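Local coordinates for phenylurea hydrolase B (Mycobacterium brisbanense, PDB 4WHB), which probably hydrolyses carbon-nitrogen bonds other than peptide bonds, as a zinc-dependent member of the amidohydrolase superfamily acting on phenylurea herbicides such as diuron, at residues C[2-7]-C[46-51]; C[189-194]-C[239-244]; C[276-281]-C[323-328]. All coordinates share one frame; numbering follows the deposited sequence.

Contact 1 (C[2-7]-C[46-51]); sequences STIAIT and GATVVD
Ile4 and Ile6 lie beside Thr48 and Val50 where strands 4-7 and 48-51 run in parallel, their short axes 4.8 Å apart at closest and 22° from alignment. Backbone hydrogen bonds set the register. Thr48 uses both of its polar backbone atoms: its N gives a bond to Thr3 O at 2.6 Å, and its O takes one from Ala5 N at 2.8 Å. Val50 repeats the pattern, with Val50 N bonded to Ala5 O at 2.8 Å and Val50 O accepting Thr7 N at 3.1 Å. The oxygens of Thr48 and Val50 also receive CA-H...O contacts, from Ile4 CA and Ile6 CA respectively.

Apolar contacts gather on the face that carries Ile4, Ile6, Thr48 and Val50. Val50 sits between the two isoleucines in a V: its CG2 meets Ile4 CG2 at 3.5 Å, while its CG1 meets Ile6 CG2 at 3.7 Å. The split follows from chi1 of 162°, which sets CG1 opposite the backbone N and leaves CG2 on the N side, over Ile4. Ile6 and Val50 lie alongside each other, pointing the same way. Phe439, from strand 435-440, touches both Ile4 and Val50 on this face.

Polar side chains add little. Thr7 OG1 has a weak hydrogen bond to Val50 O, and Thr48 OG1 lies 3.5 Å from Ser2 CB.

On its other edge, strand 4-7 bonds through Ile4 and Ile6 to Val27 and Val25 of strand 23-27, so it is an interior strand of a four-stranded mixed sheet in which 48-51 is outermost within the chain. The chemistry divides the work: main-chain bonds fix the strand pairing, and branched aliphatic groups make one face greasy enough to pack against an aromatic ring.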
ATOM      1  N   SER C   2      34.206  19.051 -44.800  1.00 10.96           N
ATOM      2  CA  SER C   2      35.360  18.386 -45.464  1.00 26.01           C
ATOM      3  C   SER C   2      34.861  17.418 -46.524  1.00 26.67           C
ATOM      4  O   SER C   2      33.730  16.939 -46.462  1.00 24.45           O
ATOM      5  CB  SER C   2      36.218  17.591 -44.459  1.00 20.20           C
ATOM      6  OG  SER C   2      36.621  18.334 -43.315  1.00 14.57           O
ATOM      7  N   THR C   3      35.709  17.123 -47.502  1.00 33.64           N
ATOM      8  CA  THR C   3      35.441  16.027 -48.422  1.00 26.85           C
ATOM      9  C   THR C   3      36.537  15.029 -48.142  1.00 26.98           C
ATOM     10  O   THR C   3      37.678  15.412 -48.093  1.00 35.46           O
ATOM     11  CB  THR C   3      35.433  16.541 -49.857  1.00 39.40           C
ATOM     12  OG1 THR C   3      34.264  17.395 -50.010  1.00 41.72           O
ATOM     13  CG2 THR C   3      35.460  15.362 -50.888  1.00 15.27           C
ATOM     14  N   ILE C   4      36.196  13.770 -47.906  1.00 30.06           N
ATOM     15  CA  ILE C   4      37.131  12.835 -47.279  1.00 24.81           C
ATOM     16  C   ILE C   4      37.302  11.572 -48.065  1.00 18.49           C
ATOM     17  O   ILE C   4      36.376  11.165 -48.748  1.00 32.13           O
ATOM     18  CB  ILE C   4      36.645  12.418 -45.882  1.00 16.24           C
ATOM     19  CG1 ILE C   4      36.031  13.622 -45.158  1.00 24.51           C
ATOM     20  CG2 ILE C   4      37.792  11.795 -45.101  1.00 22.79           C
ATOM     21  CD1 ILE C   4      36.270  13.674 -43.664  1.00 44.75           C
ATOM     22  N   ALA C   5      38.477  10.956 -47.971  1.00 10.28           N
ATOM     23  CA  ALA C   5      38.674   9.615 -48.531  1.00  8.60           C
ATOM     24  C   ALA C   5      39.161   8.658 -47.462  1.00 18.92           C
ATOM     25  O   ALA C   5      40.107   8.961 -46.760  1.00  9.04           O
ATOM     26  CB  ALA C   5      39.634   9.610 -49.695  1.00 10.39           C
ATOM     27  N   ILE C   6      38.481   7.521 -47.300  1.00 33.16           N
ATOM     28  CA  ILE C   6      38.885   6.541 -46.315  1.00 14.27           C
ATOM     29  C   ILE C   6      39.447   5.356 -47.059  1.00 12.82           C
ATOM     30  O   ILE C   6      38.753   4.662 -47.775  1.00 12.40           O
ATOM     31  CB  ILE C   6      37.738   6.062 -45.445  1.00 14.37           C
ATOM     32  CG1 ILE C   6      36.984   7.239 -44.866  1.00 13.16           C
ATOM     33  CG2 ILE C   6      38.297   5.223 -44.307  1.00 17.80           C
ATOM     34  CD1 ILE C   6      35.671   7.533 -45.577  1.00 18.95           C
ATOM     35  N   THR C   7      40.720   5.115 -46.839  1.00 19.94           N
ATOM     36  CA  THR C   7      41.515   4.244 -47.678  1.00 20.91           C
ATOM     37  C   THR C   7      41.890   2.901 -47.014  1.00 27.30           C
ATOM     38  O   THR C   7      42.093   2.853 -45.800  1.00 22.47           O
ATOM     39  CB  THR C   7      42.818   4.957 -48.061  1.00 22.63           C
ATOM     40  OG1 THR C   7      43.580   5.249 -46.882  1.00 15.00           O
ATOM     41  CG2 THR C   7      42.503   6.260 -48.775  1.00 32.06           C
ATOM     42  N   GLY C  46      42.374  17.494 -52.721  1.00 47.25           N
ATOM     43  CA  GLY C  46      41.931  18.363 -51.664  1.00 56.57           C
ATOM     44  C   GLY C  46      41.170  17.584 -50.608  1.00 50.13           C
ATOM     45  O   GLY C  46      40.791  18.103 -49.551  1.00 46.22           O
ATOM     46  N   ALA C  47      40.945  16.320 -50.914  1.00 50.27           N
ATOM     47  CA  ALA C  47      40.165  15.486 -50.056  1.00 44.42           C
ATOM     48  C   ALA C  47      40.901  15.237 -48.766  1.00 34.96           C
ATOM     49  O   ALA C  47      42.082  14.951 -48.773  1.00 29.06           O
ATOM     50  CB  ALA C  47      39.812  14.162 -50.732  1.00 40.00           C
ATOM     51  N   THR C  48      40.198  15.363 -47.655  1.00 37.63           N
ATOM     52  CA  THR C  48      40.766  15.042 -46.356  1.00 32.96           C
ATOM     53  C   THR C  48      41.095  13.552 -46.304  1.00 32.88           C
ATOM     54  O   THR C  48      40.283  12.693 -46.617  1.00 28.39           O
ATOM     55  CB  THR C  48      39.807  15.420 -45.216  1.00 33.40           C
ATOM     56  OG1 THR C  48      39.531  16.824 -45.286  1.00 37.53           O
ATOM     57  CG2 THR C  48      40.403  15.110 -43.881  1.00 44.48           C
ATOM     58  N   VAL C  49      42.310  13.258 -45.897  1.00 43.59           N
ATOM     59  CA  VAL C  49      42.769  11.876 -45.748  1.00 29.88           C
ATOM     60  C   VAL C  49      42.045  11.276 -44.549  1.00 35.66           C
ATOM     61  O   VAL C  49      41.805  11.974 -43.555  1.00 39.09           O
ATOM     62  CB  VAL C  49      44.311  11.813 -45.523  1.00 41.03           C
ATOM     63  CG1 VAL C  49      44.984  13.163 -45.847  1.00 54.45           C
ATOM     64  CG2 VAL C  49      44.677  11.423 -44.092  1.00 51.93           C
ATOM     65  N   VAL C  50      41.652  10.006 -44.645  1.00 38.75           N
ATOM     66  CA  VAL C  50      41.424   9.179 -43.447  1.00 32.47           C
ATOM     67  C   VAL C  50      42.026   7.785 -43.699  1.00 30.04           C
ATOM     68  O   VAL C  50      41.670   7.092 -44.661  1.00 31.05           O
ATOM     69  CB  VAL C  50      39.955   9.052 -43.087  1.00 25.71           C
ATOM     70  CG1 VAL C  50      39.753   7.866 -42.160  1.00 44.92           C
ATOM     71  CG2 VAL C  50      39.432  10.284 -42.410  1.00 31.17           C
ATOM     72  N   ASP C  51      42.955   7.383 -42.838  1.00 37.92           N
ATOM     73  CA  ASP C  51      43.690   6.128 -43.022  1.00 35.27           C
ATOM     74  C   ASP C  51      42.874   4.981 -42.467  1.00 32.59           C
ATOM     75  O   ASP C  51      42.557   4.958 -41.296  1.00 33.68           O
ATOM     76  CB  ASP C  51      45.054   6.202 -42.328  1.00 23.61           C
ATOM     77  CG  ASP C  51      45.832   4.929 -42.463  1.00 22.92           C
ATOM     78  OD1 ASP C  51      46.451   4.731 -43.518  1.00 16.49           O
ATOM     79  OD2 ASP C  51      45.838   4.125 -41.514  1.00 43.52           O
TER

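Contact 2 (C[189-194]-C[239-244]); sequences EVRARV and MVEEAR
Arg191 and Glu242, with Glu241 beside it, join two neighbouring helices in a packing of roughly parallel helix against helix, on the outer side of the parallel strands 205-208 and 250-253. The short axes of 189-194 and 239-244 approach to 9.7 Å, with their directions 28° apart.

The polar half is a salt-bridge network centred on one nitrogen. Arg191 NH1 donates to Glu241 OE1 at 2.7 Å and to Glu242 OE1 at 3.1 Å, so two carboxylates share one guanidinium nitrogen. They come at it differently. The Glu241 carboxylate lies nearly coplanar with the guanidinium, the planes 21° apart, and offers the lone pair of OE1 that faces away from OE2. The Glu242 carboxylate stands almost upright to the guanidinium, at 83°, yet its OE1 lies close to the guanidinium plane and uses the lone pair on the side of its other oxygen. Arg191 reaches this place by leaving its own helix with CG opposite the backbone N and then folding at both chi2 and chi3, which swings the guanidinium over to helix 233-246. The arginine probably offsets the repulsion between the two carboxylates and favours their ionised form.

Deeper in, Met239 lies crosswise over the two valines of helix 187-198. Its CG is 4.1 Å from Val194 CG2 and 4.2 Å from Val190 CG1, an apolar seam with its inner side toward the strands. Met239 also touches Ile207 of strand 205-208 and, from a loop, Phe231.

Since helix 187-198 leads into strand 205-208 and helix 233-246 into strand 250-253, the pair is that of adjacent outer helices in the alternating strand and helix order of the TIM-barrel amidohydrolases.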
ATOM      1  N   GLU C 189     -14.465   9.889 -32.506  1.00 50.68           N
ATOM      2  CA  GLU C 189     -13.578  10.783 -31.808  1.00 37.54           C
ATOM      3  C   GLU C 189     -12.156  10.248 -31.788  1.00 28.05           C
ATOM      4  O   GLU C 189     -11.216  11.027 -31.757  1.00 35.20           O
ATOM      5  CB  GLU C 189     -14.076  10.977 -30.379  1.00 48.64           C
ATOM      6  CG  GLU C 189     -15.581  11.282 -30.260  1.00 50.16           C
ATOM      7  CD  GLU C 189     -15.969  11.505 -28.835  1.00 35.67           C
ATOM      8  OE1 GLU C 189     -16.703  10.673 -28.266  1.00 31.06           O
ATOM      9  OE2 GLU C 189     -15.481  12.511 -28.274  1.00 38.74           O
ATOM     10  N   VAL C 190     -11.970   8.931 -31.787  1.00 38.15           N
ATOM     11  CA  VAL C 190     -10.610   8.391 -31.864  1.00 34.71           C
ATOM     12  C   VAL C 190     -10.007   8.898 -33.188  1.00 30.42           C
ATOM     13  O   VAL C 190      -8.986   9.611 -33.202  1.00 33.37           O
ATOM     14  CB  VAL C 190     -10.566   6.860 -31.850  1.00 45.01           C
ATOM     15  CG1 VAL C 190      -9.118   6.389 -31.816  1.00 34.29           C
ATOM     16  CG2 VAL C 190     -11.292   6.291 -30.652  1.00 34.78           C
ATOM     17  N   ARG C 191     -10.697   8.590 -34.288  1.00 28.68           N
ATOM     18  CA  ARG C 191     -10.295   9.011 -35.630  1.00 41.28           C
ATOM     19  C   ARG C 191      -9.905  10.473 -35.636  1.00 38.91           C
ATOM     20  O   ARG C 191      -8.847  10.826 -36.178  1.00 25.82           O
ATOM     21  CB  ARG C 191     -11.446   8.775 -36.611  1.00 24.59           C
ATOM     22  CG  ARG C 191     -11.260   9.372 -37.996  1.00 18.57           C
ATOM     23  CD  ARG C 191     -10.824   8.302 -38.968  1.00 17.73           C
ATOM     24  NE  ARG C 191     -11.914   7.524 -39.532  1.00 18.79           N
ATOM     25  CZ  ARG C 191     -11.773   6.620 -40.502  1.00 27.31           C
ATOM     26  NH1 ARG C 191     -10.586   6.353 -41.036  1.00 20.70           N
ATOM     27  NH2 ARG C 191     -12.843   5.979 -40.945  1.00 29.05           N
ATOM     28  N   ALA C 192     -10.761  11.291 -34.996  1.00 28.37           N
ATOM     29  CA  ALA C 192     -10.511  12.712 -34.775  1.00 22.88           C
ATOM     30  C   ALA C 192      -9.180  12.947 -34.142  1.00 25.48           C
ATOM     31  O   ALA C 192      -8.345  13.636 -34.725  1.00 30.42           O
ATOM     32  CB  ALA C 192     -11.599  13.328 -33.905  1.00 12.74           C
ATOM     33  N   ARG C 193      -8.926  12.339 -33.000  1.00 22.97           N
ATOM     34  CA  ARG C 193      -7.760  12.688 -32.218  1.00 25.76           C
ATOM     35  C   ARG C 193      -6.511  11.999 -32.598  1.00 27.99           C
ATOM     36  O   ARG C 193      -5.460  12.362 -32.136  1.00 31.51           O
ATOM     37  CB  ARG C 193      -7.988  12.388 -30.776  1.00 16.97           C
ATOM     38  CG  ARG C 193      -8.992  13.261 -30.103  1.00 12.07           C
ATOM     39  CD  ARG C 193      -9.260  12.689 -28.737  1.00 25.36           C
ATOM     40  NE  ARG C 193     -10.605  12.925 -28.234  1.00 55.37           N
ATOM     41  CZ  ARG C 193     -11.485  11.974 -28.008  1.00 28.56           C
ATOM     42  NH1 ARG C 193     -11.184  10.731 -28.256  1.00 18.58           N
ATOM     43  NH2 ARG C 193     -12.660  12.292 -27.560  1.00  6.72           N
ATOM     44  N   VAL C 194      -6.625  10.978 -33.408  1.00 20.77           N
ATOM     45  CA  VAL C 194      -5.423  10.265 -33.894  1.00 25.67           C
ATOM     46  C   VAL C 194      -4.735  10.981 -35.068  1.00 32.47           C
ATOM     47  O   VAL C 194      -3.546  10.843 -35.240  1.00 32.60           O
ATOM     48  CB  VAL C 194      -5.703   8.795 -34.218  1.00 19.01           C
ATOM     49  CG1 VAL C 194      -4.420   8.047 -34.468  1.00 18.47           C
ATOM     50  CG2 VAL C 194      -6.400   8.154 -33.033  1.00 37.85           C
ATOM     51  N   MET C 239      -7.089   3.586 -36.648  1.00 27.51           N
ATOM     52  CA  MET C 239      -5.806   4.269 -36.478  1.00 37.30           C
ATOM     53  C   MET C 239      -4.775   3.841 -37.505  1.00 29.17           C
ATOM     54  O   MET C 239      -3.855   4.613 -37.812  1.00 38.53           O
ATOM     55  CB  MET C 239      -5.283   4.037 -35.079  1.00 29.43           C
ATOM     56  CG  MET C 239      -6.364   4.192 -34.061  1.00 26.46           C
ATOM     57  SD  MET C 239      -5.913   3.348 -32.579  1.00 32.01           S
ATOM     58  CE  MET C 239      -6.979   4.238 -31.417  1.00 13.77           C
ATOM     59  N   VAL C 240      -4.935   2.629 -38.036  1.00 12.66           N
ATOM     60  CA  VAL C 240      -4.098   2.187 -39.139  1.00 19.95           C
ATOM     61  C   VAL C 240      -4.413   2.945 -40.434  1.00 47.53           C
ATOM     62  O   VAL C 240      -3.492   3.217 -41.227  1.00 37.17           O
ATOM     63  CB  VAL C 240      -4.207   0.690 -39.365  1.00 15.14           C
ATOM     64  CG1 VAL C 240      -3.583   0.268 -40.695  1.00 16.38           C
ATOM     65  CG2 VAL C 240      -3.548  -0.049 -38.198  1.00 25.16           C
ATOM     66  N   GLU C 241      -5.686   3.296 -40.644  1.00 43.08           N
ATOM     67  CA  GLU C 241      -6.076   4.071 -41.836  1.00 31.68           C
ATOM     68  C   GLU C 241      -5.424   5.424 -41.848  1.00 43.35           C
ATOM     69  O   GLU C 241      -5.006   5.911 -42.877  1.00 28.27           O
ATOM     70  CB  GLU C 241      -7.599   4.221 -41.910  1.00 16.41           C
ATOM     71  CG  GLU C 241      -8.214   3.428 -43.051  1.00 22.65           C
ATOM     72  CD  GLU C 241      -9.677   3.093 -42.857  1.00 17.13           C
ATOM     73  OE1 GLU C 241     -10.420   3.945 -42.284  1.00 25.34           O
ATOM     74  OE2 GLU C 241     -10.055   1.985 -43.308  1.00  4.77           O
ATOM     75  N   GLU C 242      -5.499   6.035 -40.704  1.00 46.48           N
ATOM     76  CA  GLU C 242      -4.903   7.323 -40.421  1.00 45.18           C
ATOM     77  C   GLU C 242      -3.396   7.318 -40.572  1.00 47.07           C
ATOM     78  O   GLU C 242      -2.825   8.214 -41.134  1.00 25.82           O
ATOM     79  CB  GLU C 242      -5.268   7.724 -39.000  1.00 47.03           C
ATOM     80  CG  GLU C 242      -6.302   8.807 -38.909  1.00 50.76           C
ATOM     81  CD  GLU C 242      -7.507   8.526 -39.712  1.00 57.37           C
ATOM     82  OE1 GLU C 242      -8.067   7.419 -39.530  1.00 53.60           O
ATOM     83  OE2 GLU C 242      -7.867   9.429 -40.498  1.00 57.44           O
ATOM     84  N   ALA C 243      -2.778   6.282 -40.035  1.00 41.43           N
ATOM     85  CA  ALA C 243      -1.339   6.085 -40.063  1.00 44.98           C
ATOM     86  C   ALA C 243      -0.853   5.888 -41.473  1.00 41.19           C
ATOM     87  O   ALA C 243       0.253   6.253 -41.813  1.00 19.84           O
ATOM     88  CB  ALA C 243      -0.959   4.908 -39.197  1.00 37.91           C
ATOM     89  N   ARG C 244      -1.676   5.196 -42.243  1.00 47.65           N
ATOM     90  CA  ARG C 244      -1.489   4.961 -43.677  1.00 32.71           C
ATOM     91  C   ARG C 244      -1.611   6.249 -44.437  1.00 24.38           C
ATOM     92  O   ARG C 244      -0.830   6.502 -45.350  1.00 27.87           O
ATOM     93  CB  ARG C 244      -2.492   3.945 -44.220  1.00 19.02           C
ATOM     94  CG  ARG C 244      -2.239   2.531 -43.744  1.00 23.15           C
ATOM     95  CD  ARG C 244      -0.834   2.052 -44.021  1.00 15.12           C
ATOM     96  NE  ARG C 244      -0.231   1.393 -42.855  1.00 13.89           N
ATOM     97  CZ  ARG C 244       0.853   0.621 -42.903  1.00 15.25           C
ATOM     98  NH1 ARG C 244       1.490   0.412 -44.043  1.00 27.65           N
ATOM     99  NH2 ARG C 244       1.342   0.092 -41.806  1.00 19.23           N
TER

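Contact 3 (C[276-281]-C[323-328]); sequences YTLGQE and EPYATN
Tyr276 turns the edge of its ring to the face of Tyr325 in a T-shaped stack, the centroids 5.8 Å apart and the planes at 81°. The touching point is Tyr276 CD1, which comes to 4.1 Å from Tyr325 CG, at the root of the second ring rather than over its middle. The two side chains cross at about a right angle, one coming from the loop after strand 270-272 and the other from segment 323-328.

The loop backbone passes the CE1 edge and OH of Tyr325. This OH lies 3.6 Å from Leu278 CA, and Gly279 N sits at the ring edge, in the ring plane, 3.8 Å from that OH. Neither approach is a hydrogen bond. At the backbone angles of Gly279 a CB would jam against the carbonyl O of Leu278, which by itself calls for glycine. Pro324 packs CB and CG of its ring against Gly279 O.

Farther along, Glu281 lies over Thr327 and Asn328. Its CB meets Asn328 CB at 3.9 Å, and its CG is 4.0 Å from Thr327 OG1, whose side chain it crosses at about a right angle. Asn328, with CG opposite its backbone N (chi1 163°), brings ND2 to 3.6 Å from Thr277 CG2. Its amide also makes weak hydrogen bonds to Asn275 O and Ile282 N, just before and just after segment 276-281.

The Tyr276 side chain is about 4 Å from that of His273, a zinc ligand in a structure of this protein. No hydrogen bond links the two segments directly, so they meet through aromatic and van der Waals packing, supplemented by the weak bonds of Asn328 to the flanking loop residues. The stack lies beside the zinc site, which is empty in this chain.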
ATOM      1  N   TYR C 276       8.044 -11.395 -26.931  1.00 28.61           N
ATOM      2  CA  TYR C 276       7.402 -11.488 -25.627  1.00 19.34           C
ATOM      3  C   TYR C 276       5.931 -11.678 -25.860  1.00 25.88           C
ATOM      4  O   TYR C 276       5.186 -10.713 -26.142  1.00 43.88           O
ATOM      5  CB  TYR C 276       7.635 -10.243 -24.800  1.00 16.25           C
ATOM      6  CG  TYR C 276       9.078  -9.888 -24.595  1.00 16.70           C
ATOM      7  CD1 TYR C 276      10.032 -10.852 -24.314  1.00 19.38           C
ATOM      8  CD2 TYR C 276       9.474  -8.581 -24.643  1.00 18.90           C
ATOM      9  CE1 TYR C 276      11.360 -10.492 -24.108  1.00 26.85           C
ATOM     10  CE2 TYR C 276      10.776  -8.219 -24.460  1.00 20.43           C
ATOM     11  CZ  TYR C 276      11.715  -9.185 -24.186  1.00 24.28           C
ATOM     12  OH  TYR C 276      13.011  -8.806 -23.982  1.00 34.26           O
ATOM     13  N   THR C 277       5.522 -12.928 -25.772  1.00 23.63           N
ATOM     14  CA  THR C 277       4.144 -13.305 -25.976  1.00 18.15           C
ATOM     15  C   THR C 277       3.535 -13.650 -24.620  1.00 13.82           C
ATOM     16  O   THR C 277       2.391 -14.093 -24.528  1.00 38.87           O
ATOM     17  CB  THR C 277       4.069 -14.434 -27.022  1.00 14.67           C
ATOM     18  OG1 THR C 277       2.771 -14.963 -27.096  1.00 28.44           O
ATOM     19  CG2 THR C 277       5.048 -15.527 -26.726  1.00 18.02           C
ATOM     20  N   LEU C 278       4.296 -13.418 -23.559  1.00 21.69           N
ATOM     21  CA  LEU C 278       3.835 -13.592 -22.152  1.00 29.01           C
ATOM     22  C   LEU C 278       3.145 -14.908 -21.892  1.00 14.83           C
ATOM     23  O   LEU C 278       1.995 -14.925 -21.551  1.00 15.26           O
ATOM     24  CB  LEU C 278       2.874 -12.469 -21.773  1.00 12.86           C
ATOM     25  CG  LEU C 278       3.433 -11.081 -21.495  1.00 14.45           C
ATOM     26  CD1 LEU C 278       2.616 -10.433 -20.394  1.00 14.71           C
ATOM     27  CD2 LEU C 278       4.903 -11.067 -21.115  1.00 25.11           C
ATOM     28  N   GLY C 279       3.848 -16.006 -22.033  1.00  7.46           N
ATOM     29  CA  GLY C 279       3.182 -17.272 -22.114  1.00  8.73           C
ATOM     30  C   GLY C 279       3.871 -18.333 -22.915  1.00 11.46           C
ATOM     31  O   GLY C 279       5.060 -18.569 -22.845  1.00 12.77           O
ATOM     32  N   GLN C 280       3.033 -18.993 -23.655  1.00 21.66           N
ATOM     33  CA  GLN C 280       3.434 -20.014 -24.604  1.00 32.01           C
ATOM     34  C   GLN C 280       4.222 -19.377 -25.752  1.00 11.63           C
ATOM     35  O   GLN C 280       4.046 -18.227 -26.032  1.00 13.69           O
ATOM     36  CB  GLN C 280       2.168 -20.761 -25.156  1.00 23.70           C
ATOM     37  CG  GLN C 280       1.091 -21.145 -24.146  1.00  9.82           C
ATOM     38  CD  GLN C 280       0.341 -19.938 -23.519  1.00 18.20           C
ATOM     39  OE1 GLN C 280       0.721 -18.763 -23.688  1.00 22.18           O
ATOM     40  NE2 GLN C 280      -0.706 -20.238 -22.724  1.00 50.50           N
ATOM     41  N   GLU C 281       5.032 -20.175 -26.415  1.00 16.59           N
ATOM     42  CA  GLU C 281       5.786 -19.737 -27.576  1.00 24.92           C
ATOM     43  C   GLU C 281       4.815 -19.394 -28.701  1.00 23.03           C
ATOM     44  O   GLU C 281       3.648 -19.830 -28.673  1.00 22.43           O
ATOM     45  CB  GLU C 281       6.713 -20.865 -28.012  1.00 29.38           C
ATOM     46  CG  GLU C 281       7.445 -21.544 -26.848  1.00 20.84           C
ATOM     47  CD  GLU C 281       7.356 -23.071 -26.934  1.00 26.65           C
ATOM     48  OE1 GLU C 281       7.373 -23.737 -25.867  1.00 39.80           O
ATOM     49  OE2 GLU C 281       7.272 -23.629 -28.065  1.00 19.27           O
ATOM     50  N   GLU C 323      13.330 -18.973 -20.435  1.00 29.94           N
ATOM     51  CA  GLU C 323      11.905 -19.294 -20.357  1.00 33.62           C
ATOM     52  C   GLU C 323      11.350 -19.229 -21.790  1.00 31.37           C
ATOM     53  O   GLU C 323      12.130 -18.936 -22.715  1.00 28.95           O
ATOM     54  CB  GLU C 323      11.257 -18.304 -19.314  1.00 35.55           C
ATOM     55  CG  GLU C 323      11.975 -18.332 -17.959  1.00 32.19           C
ATOM     56  CD  GLU C 323      11.028 -18.250 -16.772  1.00 22.97           C
ATOM     57  OE1 GLU C 323      10.622 -19.328 -16.269  1.00 29.81           O
ATOM     58  OE2 GLU C 323      10.696 -17.119 -16.320  1.00 19.62           O
ATOM     59  N   PRO C 324      10.032 -19.447 -22.007  1.00 17.52           N
ATOM     60  CA  PRO C 324       9.529 -19.554 -23.404  1.00 39.27           C
ATOM     61  C   PRO C 324      10.000 -18.473 -24.426  1.00 29.53           C
ATOM     62  O   PRO C 324       9.808 -18.668 -25.609  1.00 14.05           O
ATOM     63  CB  PRO C 324       7.999 -19.467 -23.271  1.00 16.67           C
ATOM     64  CG  PRO C 324       7.757 -19.836 -21.887  1.00 35.08           C
ATOM     65  CD  PRO C 324       8.919 -19.328 -21.086  1.00 15.59           C
ATOM     66  N   TYR C 325      10.597 -17.361 -23.984  1.00 23.60           N
ATOM     67  CA  TYR C 325      10.837 -16.236 -24.879  1.00 31.56           C
ATOM     68  C   TYR C 325      11.943 -16.374 -25.883  1.00 33.86           C
ATOM     69  O   TYR C 325      11.738 -16.056 -27.052  1.00 19.66           O
ATOM     70  CB  TYR C 325      11.032 -14.965 -24.080  1.00 23.36           C
ATOM     71  CG  TYR C 325       9.941 -14.814 -23.089  1.00 23.59           C
ATOM     72  CD1 TYR C 325       8.639 -15.175 -23.416  1.00 24.69           C
ATOM     73  CD2 TYR C 325      10.201 -14.404 -21.833  1.00 23.61           C
ATOM     74  CE1 TYR C 325       7.637 -15.078 -22.523  1.00 14.27           C
ATOM     75  CE2 TYR C 325       9.201 -14.299 -20.937  1.00 23.27           C
ATOM     76  CZ  TYR C 325       7.914 -14.621 -21.309  1.00 20.00           C
ATOM     77  OH  TYR C 325       6.881 -14.491 -20.415  1.00 42.36           O
ATOM     78  N   ALA C 326      13.114 -16.818 -25.469  1.00 24.07           N
ATOM     79  CA  ALA C 326      14.177 -17.089 -26.447  1.00 21.27           C
ATOM     80  C   ALA C 326      13.946 -18.412 -27.224  1.00 22.46           C
ATOM     81  O   ALA C 326      14.240 -18.515 -28.407  1.00 26.11           O
ATOM     82  CB  ALA C 326      15.499 -17.146 -25.746  1.00 29.51           C
ATOM     83  N   THR C 327      13.386 -19.393 -26.534  1.00 26.11           N
ATOM     84  CA  THR C 327      13.041 -20.683 -27.083  1.00 41.05           C
ATOM     85  C   THR C 327      11.947 -20.533 -28.139  1.00 30.30           C
ATOM     86  O   THR C 327      11.521 -21.495 -28.777  1.00 40.05           O
ATOM     87  CB  THR C 327      12.589 -21.654 -25.941  1.00 50.71           C
ATOM     88  OG1 THR C 327      11.242 -21.369 -25.539  1.00 49.49           O
ATOM     89  CG2 THR C 327      13.510 -21.550 -24.723  1.00 27.80           C
ATOM     90  N   ASN C 328      11.507 -19.293 -28.278  1.00 29.68           N
ATOM     91  CA  ASN C 328      10.488 -18.855 -29.218  1.00 30.04           C
ATOM     92  C   ASN C 328      11.061 -18.045 -30.413  1.00 42.85           C
ATOM     93  O   ASN C 328      10.583 -18.180 -31.554  1.00 40.16           O
ATOM     94  CB  ASN C 328       9.441 -18.042 -28.436  1.00 32.79           C
ATOM     95  CG  ASN C 328       8.565 -17.190 -29.311  1.00 28.52           C
ATOM     96  OD1 ASN C 328       8.388 -17.476 -30.470  1.00 33.14           O
ATOM     97  ND2 ASN C 328       7.978 -16.157 -28.733  1.00 20.62           N
TER

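Overall arrangement
Along the chain the three contacts follow one another in series, each closing before the next opens. Contact 1 belongs to the four-stranded mixed sheet built from the N-terminal strands; contacts 2 and 3 both belong to the amidohydrolase part of the chain, around the parallel strands that run from 205-208 to 339-341. Centre to centre, contact 1 is about 48 Å from each of the others, and it lies across the chain's centre from contact 3. Contacts 2 and 3 have centres about 31 Å apart, with nearest atoms about 18 Å apart. Thus small sheet, outer helices and metal-side loop do not touch one another, and of the three only contact 3 lies beside the zinc ligands.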